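Local coordinates for protein acetylxylan esterase A (Aspergillus awamori, PDB 5X6S) that removes acetyl side groups from the backbone of acetylated xylan as a secreted serine esterase of carbohydrate esterase family 1, at residues A[76-81]-A[148-153]. Residues are numbered along the deposited sequence; the frame is centred on the assembly and turned at random.
With NAG (2-acetamido-2-deoxy-beta-D-glucopyranose), chain C.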
loop_
_atom_site.group_PDB
_atom_site.type_symbol
_atom_site.label_atom_id
_atom_site.label_comp_id
_atom_site.label_asym_id
_atom_site.label_seq_id
_atom_site.Cartn_x
_atom_site.Cartn_y
_atom_site.Cartn_z
ATOM N N TRP A 76 -4.546 -19.570 -16.052
ATOM C CA TRP A 76 -5.029 -18.991 -14.794
ATOM C C TRP A 76 -6.540 -18.897 -14.662
ATOM O O TRP A 76 -7.223 -18.615 -15.615
ATOM C CB TRP A 76 -4.390 -17.610 -14.593
ATOM C CG TRP A 76 -2.906 -17.744 -14.326
ATOM C CD1 TRP A 76 -1.873 -17.613 -15.229
ATOM C CD2 TRP A 76 -2.307 -18.163 -13.080
ATOM N NE1 TRP A 76 -0.660 -17.903 -14.591
ATOM C CE2 TRP A 76 -0.900 -18.242 -13.289
ATOM C CE3 TRP A 76 -2.832 -18.488 -11.815
ATOM C CZ2 TRP A 76 -0.015 -18.579 -12.269
ATOM C CZ3 TRP A 76 -1.951 -18.816 -10.788
ATOM C CH2 TRP A 76 -0.548 -18.875 -11.039
ATOM N N ASP A 77 -7.068 -19.125 -13.452
ATOM C CA ASP A 77 -8.461 -18.769 -13.154
ATOM C C ASP A 77 -8.606 -17.244 -13.112
ATOM O O ASP A 77 -8.160 -16.573 -12.156
ATOM C CB ASP A 77 -8.956 -19.401 -11.840
ATOM C CG ASP A 77 -10.403 -19.061 -11.536
ATOM O OD1 ASP A 77 -11.134 -18.629 -12.484
ATOM O OD2 ASP A 77 -10.796 -19.188 -10.337
ATOM N N VAL A 78 -9.179 -16.713 -14.180
ATOM C CA VAL A 78 -9.541 -15.290 -14.283
ATOM C C VAL A 78 -11.080 -15.136 -14.568
ATOM O O VAL A 78 -11.554 -14.091 -15.086
ATOM C CB VAL A 78 -8.652 -14.535 -15.290
ATOM C CG1 VAL A 78 -7.227 -14.397 -14.732
ATOM C CG2 VAL A 78 -8.658 -15.234 -16.667
ATOM N N SER A 79 -11.837 -16.173 -14.161
ATOM C CA SER A 79 -13.267 -16.289 -14.464
ATOM C C SER A 79 -14.219 -16.444 -13.282
ATOM O O SER A 79 -15.352 -15.999 -13.354
ATOM C CB SER A 79 -13.482 -17.436 -15.449
ATOM O OG SER A 79 -13.102 -18.693 -14.936
ATOM N N SER A 80 -13.775 -17.111 -12.220
ATOM C CA SER A 80 -14.637 -17.403 -11.076
ATOM C C SER A 80 -14.917 -16.150 -10.243
ATOM O O SER A 80 -14.128 -15.197 -10.237
ATOM C CB SER A 80 -14.013 -18.499 -10.208
ATOM O OG SER A 80 -12.919 -17.927 -9.435
ATOM N N GLN A 81 -16.012 -16.150 -9.488
ATOM C CA GLN A 81 -16.253 -15.072 -8.529
ATOM C C GLN A 81 -15.127 -15.027 -7.457
ATOM O O GLN A 81 -14.720 -13.988 -7.018
ATOM C CB GLN A 81 -17.607 -15.278 -7.833
ATOM C CG GLN A 81 -18.810 -15.042 -8.750
ATOM C CD GLN A 81 -18.732 -13.678 -9.389
ATOM O OE1 GLN A 81 -18.375 -13.556 -10.559
ATOM N NE2 GLN A 81 -18.971 -12.642 -8.598
ATOM N N GLY A 148 -12.062 -8.900 -15.739
ATOM C CA GLY A 148 -13.451 -9.311 -15.784
ATOM C C GLY A 148 -13.935 -9.607 -17.187
ATOM O O GLY A 148 -15.060 -9.990 -17.346
ATOM N N CYS A 149 -13.076 -9.478 -18.198
ATOM C CA CYS A 149 -13.418 -9.922 -19.559
ATOM C C CYS A 149 -13.593 -11.440 -19.645
ATOM O O CYS A 149 -14.361 -11.949 -20.478
ATOM C CB CYS A 149 -12.368 -9.396 -20.552
ATOM S SG CYS A 149 -12.853 -9.416 -22.322
ATOM N N PHE A 150 -12.894 -12.191 -18.776
ATOM C CA PHE A 150 -13.043 -13.643 -18.755
ATOM C C PHE A 150 -14.040 -14.118 -17.722
ATOM O O PHE A 150 -14.162 -15.329 -17.489
ATOM C CB PHE A 150 -11.698 -14.388 -18.579
ATOM C CG PHE A 150 -11.113 -14.930 -19.861
ATOM C CD1 PHE A 150 -11.183 -14.195 -21.062
ATOM C CD2 PHE A 150 -10.457 -16.163 -19.874
ATOM C CE1 PHE A 150 -10.609 -14.684 -22.228
ATOM C CE2 PHE A 150 -9.860 -16.651 -21.037
ATOM C CZ PHE A 150 -9.951 -15.903 -22.230
ATOM N N TYR A 151 -14.752 -13.183 -17.126
ATOM C CA TYR A 151 -15.935 -13.524 -16.293
ATOM C C TYR A 151 -16.673 -14.737 -16.856
ATOM O O TYR A 151 -16.946 -14.829 -18.069
ATOM C CB TYR A 151 -16.868 -12.316 -16.223
ATOM C CG TYR A 151 -18.213 -12.577 -15.598
ATOM C CD1 TYR A 151 -18.382 -12.568 -14.205
ATOM C CD2 TYR A 151 -19.345 -12.810 -16.411
ATOM C CE1 TYR A 151 -19.635 -12.768 -13.634
ATOM C CE2 TYR A 151 -20.590 -13.035 -15.864
ATOM C CZ TYR A 151 -20.750 -13.008 -14.501
ATOM O OH TYR A 151 -22.003 -13.233 -14.008
ATOM N N SER A 152 -16.983 -15.687 -15.980
ATOM C CA SER A 152 -17.835 -16.820 -16.330
ATOM C C SER A 152 -19.242 -16.594 -15.777
ATOM O O SER A 152 -19.434 -16.452 -14.554
ATOM C CB SER A 152 -17.305 -18.140 -15.798
ATOM O OG SER A 152 -18.331 -19.097 -15.799
ATOM N N ASN A 153 -20.227 -16.568 -16.687
ATOM C CA ASN A 153 -21.623 -16.442 -16.281
ATOM C C ASN A 153 -22.197 -17.642 -15.538
ATOM O O ASN A 153 -23.322 -17.558 -15.087
ATOM C CB ASN A 153 -22.552 -15.985 -17.443
ATOM C CG ASN A 153 -22.738 -17.033 -18.536
ATOM O OD1 ASN A 153 -22.519 -18.226 -18.362
ATOM N ND2 ASN A 153 -23.155 -16.561 -19.694
HETATM C C1 NAG C . -17.869 -13.823 -21.304
HETATM C C2 NAG C . -19.140 -14.188 -20.525
HETATM C C3 NAG C . -20.174 -13.060 -20.550
HETATM C C4 NAG C . -19.568 -11.731 -20.108
HETATM C C5 NAG C . -18.250 -11.475 -20.864
HETATM C C6 NAG C . -17.524 -10.274 -20.296
HETATM C C7 NAG C . -19.852 -16.535 -20.546
HETATM C C8 NAG C . -20.404 -17.658 -21.365
HETATM N N2 NAG C . -19.703 -15.372 -21.138
HETATM O O3 NAG C . -21.259 -13.449 -19.728
HETATM O O4 NAG C . -20.385 -10.597 -20.343
HETATM O O5 NAG C . -17.346 -12.574 -20.875
HETATM O O6 NAG C . -16.351 -10.079 -21.071
HETATM O O7 NAG C . -19.538 -16.748 -19.368
HETATM O O HOH W 1 -11.124 -11.823 -16.364
HETATM O O HOH W 2 -17.962 -15.857 -12.337
#
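V78 and F150 meet where two irregular loops run against each other, a worked example of how loops without strand pairing are joined by a few side chains, one direct backbone bond and bridging water. The CG2 branch of V78 lies 3.7 Å from CB of F150 and slants onto the CD2 side of its ring; it is directed there by a first torsion of -70°, which sets CG2 between the backbone N and the carbonyl carbon. Next along, CB of S79 presses close to the carbonyl O of F150 and packs alongside CB of S152. Both serine hydroxyls are engaged beyond the two segments, each with the backbone of Q156. The direct bond runs from S152 N to S79 O (3.1 Å, 159° at the hydrogen), while one water links V78 O to F150 N and a second lies within hydrogen-bonding distance of the carbonyl O of both S79 and S152, though it cannot serve all the acceptors around it at once. Beyond the serines, the bent chain of Q81 brings OE1 to the edge of the Y151 ring, 3.4 Å from CE1, with amide and ring planes 82° apart. An N-acetylglucosamine of the protein's own glycan approaches the other edge of that ring, and O7 of the sugar accepts from N153 N at 2.8 Å. D77 shapes residues 76-81: OD1 accepts from S79 N, closing an Asx turn, and from S80 N, an Asx motif. C149 is disulfide-bonded to C164, linking residues 148-153 covalently to helix 162-165. Residues 76-81 follow strand 63-68 and residues 148-153 follow strand 138-142 of the alpha/beta-hydrolase sheet; V78 and F150 both rest on M123 of helix 120-131, which begins directly after S119, the probable nucleophile.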